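Local coordinates for protein ornithine carbamoyltransferase (Giardia intestinalis, PDB 3GRF) that probably transfers a carbamoyl group between carbamoyl phosphate and ornithine, as an ornithine carbamoyltransferase linked to arginine degradation in this parasite, at residues A[102-107]-A[115-120]; A[124-129]-A[316-321]. All coordinates share one frame; numbering follows the deposited sequence.

Contact 1. Residues A[102-107]-A[115-120]; sequences DICTAR and REMAQH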
ATOM      1  N   ASP A 102     -15.199   3.925  -3.085  1.00 31.35           N
ATOM      2  CA  ASP A 102     -15.915   4.694  -4.092  1.00 31.46           C
ATOM      3  C   ASP A 102     -15.844   4.037  -5.465  1.00 26.01           C
ATOM      4  O   ASP A 102     -16.674   4.275  -6.358  1.00 30.15           O
ATOM      5  CB  ASP A 102     -15.341   6.099  -4.136  1.00 25.31           C
ATOM      6  CG  ASP A 102     -15.439   6.777  -2.831  1.00 26.72           C
ATOM      7  OD1 ASP A 102     -14.432   6.817  -2.094  1.00 33.35           O
ATOM      8  OD2 ASP A 102     -16.552   7.203  -2.494  1.00 34.35           O
ATOM      9  N   ILE A 103     -14.826   3.213  -5.662  1.00 29.39           N
ATOM     10  CA  ILE A 103     -14.611   2.621  -6.979  1.00 26.14           C
ATOM     11  C   ILE A 103     -13.704   1.439  -6.831  1.00 24.42           C
ATOM     12  O   ILE A 103     -13.003   1.349  -5.833  1.00 23.08           O
ATOM     13  CB  ILE A 103     -14.005   3.634  -8.011  1.00 23.21           C
ATOM     14  CG1 ILE A 103     -13.867   3.005  -9.389  1.00 23.45           C
ATOM     15  CG2 ILE A 103     -12.671   4.244  -7.570  1.00 25.14           C
ATOM     16  CD1 ILE A 103     -13.790   4.012 -10.461  1.00 26.00           C
ATOM     17  N   CYS A 104     -13.726   0.529  -7.810  1.00 24.25           N
ATOM     18  CA  CYS A 104     -12.986  -0.743  -7.715  1.00 27.05           C
ATOM     19  C   CYS A 104     -12.435  -1.122  -9.086  1.00 29.97           C
ATOM     20  O   CYS A 104     -13.123  -1.019 -10.084  1.00 30.07           O
ATOM     21  CB  CYS A 104     -13.910  -1.856  -7.193  1.00 28.24           C
ATOM     22  SG  CYS A 104     -13.266  -3.580  -7.293  1.00 28.31           S
ATOM     23  N   THR A 105     -11.190  -1.571  -9.137  1.00 30.16           N
ATOM     24  CA  THR A 105     -10.663  -2.177 -10.354  1.00 31.32           C
ATOM     25  C   THR A 105     -10.227  -3.557  -9.892  1.00 30.85           C
ATOM     26  O   THR A 105      -9.915  -3.732  -8.718  1.00 26.90           O
ATOM     27  CB  THR A 105      -9.386  -1.453 -10.867  1.00 31.03           C
ATOM     28  OG1 THR A 105      -8.454  -1.427  -9.802  1.00 28.32           O
ATOM     29  CG2 THR A 105      -9.650  -0.009 -11.329  1.00 25.20           C
ATOM     30  N   ALA A 106     -10.215  -4.534 -10.791  1.00 29.42           N
ATOM     31  CA  ALA A 106      -9.797  -5.883 -10.419  1.00 34.00           C
ATOM     32  C   ALA A 106      -9.169  -6.525 -11.622  1.00 37.00           C
ATOM     33  O   ALA A 106      -9.625  -6.345 -12.753  1.00 38.80           O
ATOM     34  CB  ALA A 106     -10.979  -6.719  -9.942  1.00 27.99           C
ATOM     35  N   ARG A 107      -8.095  -7.247 -11.373  1.00 31.11           N
ATOM     36  CA  ARG A 107      -7.350  -7.969 -12.379  1.00 31.25           C
ATOM     37  C   ARG A 107      -7.510  -9.418 -12.019  1.00 38.90           C
ATOM     38  O   ARG A 107      -6.729  -9.925 -11.211  1.00 31.12           O
ATOM     39  CB  ARG A 107      -5.886  -7.531 -12.393  1.00 36.19           C
ATOM     40  CG  ARG A 107      -5.165  -7.733 -13.727  1.00 54.52           C
ATOM     41  CD  ARG A 107      -4.784  -9.198 -13.918  1.00 60.05           C
ATOM     42  NE  ARG A 107      -3.736  -9.407 -14.932  1.00 66.25           N
ATOM     43  CZ  ARG A 107      -2.682  -8.604 -15.124  1.00 68.60           C
ATOM     44  NH1 ARG A 107      -2.515  -7.519 -14.375  1.00 69.00           N
ATOM     45  NH2 ARG A 107      -1.807  -8.893 -16.081  1.00 56.86           N
ATOM     46  N   ARG A 115     -17.237 -10.634 -13.761  1.00 38.92           N
ATOM     47  CA  ARG A 115     -18.683 -10.450 -13.926  1.00 37.33           C
ATOM     48  C   ARG A 115     -19.478 -10.723 -12.670  1.00 36.21           C
ATOM     49  O   ARG A 115     -20.453 -10.027 -12.401  1.00 37.14           O
ATOM     50  CB  ARG A 115     -19.229 -11.390 -14.994  1.00 43.76           C
ATOM     51  CG  ARG A 115     -19.302 -10.776 -16.374  1.00 57.63           C
ATOM     52  CD  ARG A 115     -19.054 -11.867 -17.400  1.00 70.25           C
ATOM     53  NE  ARG A 115     -18.872 -11.358 -18.759  1.00 68.15           N
ATOM     54  CZ  ARG A 115     -18.766 -12.131 -19.839  1.00 74.59           C
ATOM     55  NH1 ARG A 115     -18.824 -13.453 -19.722  1.00 68.81           N
ATOM     56  NH2 ARG A 115     -18.599 -11.580 -21.041  1.00 71.92           N
ATOM     57  N   GLU A 116     -19.083 -11.775 -11.947  1.00 33.07           N
ATOM     58  CA  GLU A 116     -19.650 -12.141 -10.656  1.00 34.64           C
ATOM     59  C   GLU A 116     -19.487 -10.982  -9.662  1.00 42.15           C
ATOM     60  O   GLU A 116     -20.473 -10.492  -9.081  1.00 36.53           O
ATOM     61  CB  GLU A 116     -18.987 -13.477 -10.227  1.00 52.48           C
ATOM     62  CG  GLU A 116     -19.107 -14.019  -8.777  1.00 57.55           C
ATOM     63  CD  GLU A 116     -20.519 -14.149  -8.241  1.00 58.93           C
ATOM     64  OE1 GLU A 116     -20.767 -15.104  -7.479  1.00 65.41           O
ATOM     65  OE2 GLU A 116     -21.368 -13.283  -8.532  1.00 71.22           O
ATOM     66  N   MET A 117     -18.255 -10.487  -9.527  1.00 37.40           N
ATOM     67  CA  MET A 117     -17.966  -9.373  -8.622  1.00 36.01           C
ATOM     68  C   MET A 117     -18.774  -8.144  -8.983  1.00 37.78           C
ATOM     69  O   MET A 117     -19.484  -7.587  -8.145  1.00 36.87           O
ATOM     70  CB  MET A 117     -16.487  -9.015  -8.657  1.00 33.57           C
ATOM     71  CG  MET A 117     -16.123  -7.936  -7.652  1.00 44.72           C
ATOM     72  SD  MET A 117     -14.462  -7.268  -7.956  1.00 41.83           S
ATOM     73  CE  MET A 117     -13.514  -8.601  -7.229  1.00 36.25           C
ATOM     74  N   ALA A 118     -18.651  -7.716 -10.237  1.00 38.13           N
ATOM     75  CA  ALA A 118     -19.442  -6.608 -10.744  1.00 38.09           C
ATOM     76  C   ALA A 118     -20.960  -6.820 -10.512  1.00 39.63           C
ATOM     77  O   ALA A 118     -21.665  -5.884 -10.149  1.00 38.17           O
ATOM     78  CB  ALA A 118     -19.132  -6.370 -12.236  1.00 35.66           C
ATOM     79  N   GLN A 119     -21.461  -8.039 -10.715  1.00 38.21           N
ATOM     80  CA  GLN A 119     -22.903  -8.330 -10.551  1.00 47.73           C
ATOM     81  C   GLN A 119     -23.430  -7.737  -9.250  1.00 46.47           C
ATOM     82  O   GLN A 119     -24.442  -7.014  -9.241  1.00 39.76           O
ATOM     83  CB  GLN A 119     -23.133  -9.845 -10.548  1.00 57.35           C
ATOM     84  CG  GLN A 119     -24.435 -10.359 -11.144  1.00 68.47           C
ATOM     85  CD  GLN A 119     -24.223 -11.722 -11.816  1.00 79.35           C
ATOM     86  OE1 GLN A 119     -23.769 -11.805 -12.972  1.00 76.31           O
ATOM     87  NE2 GLN A 119     -24.520 -12.799 -11.078  1.00 81.16           N
ATOM     88  N   HIS A 120     -22.714  -8.007  -8.155  1.00 35.44           N
ATOM     89  CA  HIS A 120     -23.222  -7.662  -6.806  1.00 36.77           C
ATOM     90  C   HIS A 120     -22.700  -6.342  -6.280  1.00 27.59           C
ATOM     91  O   HIS A 120     -23.152  -5.873  -5.255  1.00 32.98           O
ATOM     92  CB  HIS A 120     -22.852  -8.740  -5.800  1.00 35.77           C
ATOM     93  CG  HIS A 120     -23.249 -10.107  -6.227  1.00 42.23           C
ATOM     94  ND1 HIS A 120     -24.533 -10.580  -6.100  1.00 39.56           N
ATOM     95  CD2 HIS A 120     -22.529 -11.104  -6.787  1.00 49.89           C
ATOM     96  CE1 HIS A 120     -24.586 -11.817  -6.558  1.00 48.68           C
ATOM     97  NE2 HIS A 120     -23.384 -12.161  -6.982  1.00 50.14           N
TER
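Met117 bridges Cys104 and Ala106 with the last two atoms of its side chain. Its SD lies 3.9 Å from Cys104 SG, sulfur against sulfur in a plain van der Waals contact, and 4.0 Å from Ala106 CB. Beyond the sulfur, Met117 CE comes within 4.2 Å of the same Ala106 CB, so the thioether end rests against the methyl of Ala106 while its sulfur also meets the thiol. The Met117 chain runs out nearly straight from the helix, CG anti to the backbone N (chi1 -176°) and chi2 also extended, and turns only at the torsion about CG-SD (chi3 -78°), which brings CE round to Ala106. That reach is needed because the backbones stand well apart, Ala106 CA being 9.1 Å from Met117 CA. Cys104 and Ala106 project toward the helix, whereas the intervening Thr105 points away, as expected of alternating residues on an extended strand. No hydrogen bond joins the segments; within the helix, Gln119 N donates to Arg115 O at 2.8 Å. Phe97 of helix 90-97 touches both Cys104 and Met117, and Phe50 of strand 46-51 also packs on Cys104. The contact is the internal packing of a beta-alpha-beta unit, with helix 111-120 covering strand 103-107, an inner strand of the parallel sheet, before the chain enters strand 125-127.

Contact 2. Residues A[124-129]-A[316-321]; sequences PCINAL and AVLDFF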
ATOM      1  N   PRO A 124     -18.860   1.569  -9.116  1.00 33.37           N
ATOM      2  CA  PRO A 124     -18.291   1.106 -10.406  1.00 32.43           C
ATOM      3  C   PRO A 124     -17.132   0.069 -10.344  1.00 26.42           C
ATOM      4  O   PRO A 124     -16.155   0.267  -9.635  1.00 32.55           O
ATOM      5  CB  PRO A 124     -17.805   2.399 -11.070  1.00 33.39           C
ATOM      6  CG  PRO A 124     -18.493   3.507 -10.380  1.00 33.31           C
ATOM      7  CD  PRO A 124     -18.919   3.038  -9.002  1.00 32.31           C
ATOM      8  N   CYS A 125     -17.221  -1.013 -11.106  1.00 29.91           N
ATOM      9  CA  CYS A 125     -16.077  -1.948 -11.230  1.00 28.64           C
ATOM     10  C   CYS A 125     -15.492  -1.967 -12.678  1.00 28.96           C
ATOM     11  O   CYS A 125     -16.201  -1.905 -13.695  1.00 31.64           O
ATOM     12  CB  CYS A 125     -16.397  -3.381 -10.763  1.00 37.26           C
ATOM     13  SG  CYS A 125     -17.150  -3.561  -9.146  1.00 32.31           S
ATOM     14  N   ILE A 126     -14.175  -2.001 -12.730  1.00 25.08           N
ATOM     15  CA  ILE A 126     -13.426  -1.800 -13.952  1.00 21.13           C
ATOM     16  C   ILE A 126     -12.548  -3.026 -14.066  1.00 23.97           C
ATOM     17  O   ILE A 126     -11.919  -3.398 -13.109  1.00 24.06           O
ATOM     18  CB  ILE A 126     -12.578  -0.527 -13.895  1.00 29.53           C
ATOM     19  CG1 ILE A 126     -13.494   0.703 -13.878  1.00 31.32           C
ATOM     20  CG2 ILE A 126     -11.636  -0.465 -15.110  1.00 30.95           C
ATOM     21  CD1 ILE A 126     -12.865   1.923 -13.223  1.00 38.90           C
ATOM     22  N   ASN A 127     -12.590  -3.681 -15.221  1.00 27.59           N
ATOM     23  CA  ASN A 127     -11.750  -4.820 -15.513  1.00 30.58           C
ATOM     24  C   ASN A 127     -10.343  -4.286 -15.852  1.00 24.25           C
ATOM     25  O   ASN A 127     -10.157  -3.563 -16.832  1.00 31.49           O
ATOM     26  CB  ASN A 127     -12.395  -5.597 -16.675  1.00 25.12           C
ATOM     27  CG  ASN A 127     -11.460  -6.582 -17.323  1.00 28.32           C
ATOM     28  OD1 ASN A 127     -10.575  -7.119 -16.688  1.00 32.93           O
ATOM     29  ND2 ASN A 127     -11.691  -6.861 -18.590  1.00 29.39           N
ATOM     30  N   ALA A 128      -9.366  -4.639 -15.016  1.00 28.73           N
ATOM     31  CA  ALA A 128      -7.979  -4.179 -15.169  1.00 28.04           C
ATOM     32  C   ALA A 128      -7.171  -5.222 -15.945  1.00 30.84           C
ATOM     33  O   ALA A 128      -5.956  -5.135 -16.051  1.00 34.29           O
ATOM     34  CB  ALA A 128      -7.356  -3.917 -13.779  1.00 26.60           C
ATOM     35  N   LEU A 129      -7.870  -6.251 -16.429  1.00 33.20           N
ATOM     36  CA  LEU A 129      -7.402  -7.161 -17.472  1.00 34.54           C
ATOM     37  C   LEU A 129      -7.995  -8.520 -17.140  1.00 38.55           C
ATOM     38  O   LEU A 129      -7.885  -8.982 -16.010  1.00 36.31           O
ATOM     39  CB  LEU A 129      -5.867  -7.263 -17.563  1.00 32.20           C
ATOM     40  CG  LEU A 129      -5.253  -8.312 -18.529  1.00 31.47           C
ATOM     41  CD1 LEU A 129      -5.779  -8.199 -19.957  1.00 32.36           C
ATOM     42  CD2 LEU A 129      -3.741  -8.201 -18.552  1.00 34.47           C
ATOM     43  N   ALA A 316      -8.499   9.489 -16.160  1.00 33.02           N
ATOM     44  CA  ALA A 316      -9.716   9.863 -16.883  1.00 25.00           C
ATOM     45  C   ALA A 316     -10.787   8.862 -16.606  1.00 21.22           C
ATOM     46  O   ALA A 316     -11.921   9.194 -16.311  1.00 20.42           O
ATOM     47  CB  ALA A 316      -9.455   9.960 -18.390  1.00 23.19           C
ATOM     48  N   VAL A 317     -10.470   7.580 -16.739  1.00 24.57           N
ATOM     49  CA  VAL A 317     -11.474   6.582 -16.462  1.00 23.28           C
ATOM     50  C   VAL A 317     -12.017   6.570 -15.029  1.00 24.71           C
ATOM     51  O   VAL A 317     -13.234   6.498 -14.824  1.00 33.19           O
ATOM     52  CB  VAL A 317     -10.903   5.189 -16.774  1.00 28.19           C
ATOM     53  CG1 VAL A 317     -11.879   4.163 -16.341  1.00 23.13           C
ATOM     54  CG2 VAL A 317     -10.582   5.101 -18.279  1.00 22.22           C
ATOM     55  N   LEU A 318     -11.117   6.635 -14.044  1.00 27.53           N
ATOM     56  CA  LEU A 318     -11.475   6.697 -12.618  1.00 24.45           C
ATOM     57  C   LEU A 318     -12.313   7.944 -12.369  1.00 24.62           C
ATOM     58  O   LEU A 318     -13.350   7.873 -11.805  1.00 27.17           O
ATOM     59  CB  LEU A 318     -10.212   6.683 -11.739  1.00 21.63           C
ATOM     60  CG  LEU A 318      -9.437   5.329 -11.837  1.00 27.12           C
ATOM     61  CD1 LEU A 318      -8.035   5.352 -11.241  1.00 24.30           C
ATOM     62  CD2 LEU A 318     -10.247   4.190 -11.197  1.00 24.11           C
ATOM     63  N   ASP A 319     -11.859   9.086 -12.830  1.00 25.34           N
ATOM     64  CA  ASP A 319     -12.599  10.322 -12.635  1.00 21.83           C
ATOM     65  C   ASP A 319     -14.021  10.213 -13.122  1.00 26.15           C
ATOM     66  O   ASP A 319     -14.969  10.512 -12.400  1.00 34.88           O
ATOM     67  CB  ASP A 319     -11.907  11.472 -13.367  1.00 29.41           C
ATOM     68  CG  ASP A 319     -12.601  12.788 -13.121  1.00 34.64           C
ATOM     69  OD1 ASP A 319     -12.480  13.274 -11.980  1.00 34.80           O
ATOM     70  OD2 ASP A 319     -13.291  13.302 -14.041  1.00 35.62           O
ATOM     71  N   PHE A 320     -14.161   9.776 -14.363  1.00 29.18           N
ATOM     72  CA  PHE A 320     -15.446   9.590 -14.985  1.00 31.41           C
ATOM     73  C   PHE A 320     -16.333   8.625 -14.224  1.00 27.63           C
ATOM     74  O   PHE A 320     -17.497   8.892 -14.055  1.00 29.07           O
ATOM     75  CB  PHE A 320     -15.214   9.072 -16.397  1.00 37.04           C
ATOM     76  CG  PHE A 320     -16.441   9.024 -17.252  1.00 30.34           C
ATOM     77  CD1 PHE A 320     -17.074  10.192 -17.639  1.00 41.17           C
ATOM     78  CD2 PHE A 320     -16.910   7.817 -17.733  1.00 45.05           C
ATOM     79  CE1 PHE A 320     -18.165  10.145 -18.474  1.00 48.84           C
ATOM     80  CE2 PHE A 320     -18.000   7.767 -18.564  1.00 48.59           C
ATOM     81  CZ  PHE A 320     -18.625   8.937 -18.934  1.00 36.84           C
ATOM     82  N   PHE A 321     -15.823   7.468 -13.801  1.00 30.35           N
ATOM     83  CA  PHE A 321     -16.730   6.519 -13.117  1.00 26.97           C
ATOM     84  C   PHE A 321     -17.044   6.945 -11.700  1.00 33.81           C
ATOM     85  O   PHE A 321     -18.103   6.614 -11.167  1.00 34.24           O
ATOM     86  CB  PHE A 321     -16.231   5.056 -13.210  1.00 33.43           C
ATOM     87  CG  PHE A 321     -16.581   4.403 -14.538  1.00 25.30           C
ATOM     88  CD1 PHE A 321     -17.742   3.662 -14.679  1.00 32.66           C
ATOM     89  CD2 PHE A 321     -15.803   4.626 -15.662  1.00 25.32           C
ATOM     90  CE1 PHE A 321     -18.079   3.089 -15.900  1.00 26.71           C
ATOM     91  CE2 PHE A 321     -16.153   4.077 -16.897  1.00 33.85           C
ATOM     92  CZ  PHE A 321     -17.302   3.318 -17.020  1.00 29.85           C
TER
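Pro124 and Phe321 lie alongside each other, running in opposite directions, at one end of this contact, where strand 125-127 is about to begin. From its ring, Pro124 CB meets Phe321 CB at 3.8 Å and also lies 3.8 Å from Phe321 CD1, reaching the aromatic ring at an oblique angle. One atom further on, Pro124 CG is 3.9 Å from Phe321 CB and 3.2 Å from Phe321 O, a close approach of a ring carbon to a helix carbonyl. Within its own helix, the Phe321 ring has the carbonyl oxygen of Val317 at its edge, in its plane. Further along the strand, Ile126 engages the helix through the end of its longer branch. With CG1 anti to the carbonyl carbon (chi1 -68°) and chi2 extended, Ile126 CD1 is carried 4.0 Å from Val317 CG1 and equally 4.0 Å from Leu318 CD2, so one methyl touches two successive residues of the helix. On a different side of that helix, Asp319 forms salt bridges with Arg27 and Arg41. The contact joins a helix near the chain's C-terminus to the sheet of the carbamoyl phosphate-binding region, the closest ends of the two segments being 187 residues apart in sequence. Across them no hydrogen bond or ion pair occurs; their association rests on apolar packing, which is non-directional in character.

Overall arrangement
Contacts 1 and 2 have centres 10 Å apart and share one parallel sheet, in which strands 103-107 and 125-127 are neighbours. Probable hydrogen bonds connect them directly, Cys104 O to Ile126 N at 3.0 Å and Ala106 O to Ala128 N at 2.8 Å. The sheet is covered from both faces: alternate residues of strand 103-107 meet helix 111-120, while Ile103 packs on Leu318 and Phe321 of helix 303-322. Contact 1 is thus local to one beta-alpha-beta unit, whereas contact 2 brings the end of the chain back to that same unit. The bound nickel ion is about 13 Å from the side chain of Leu318.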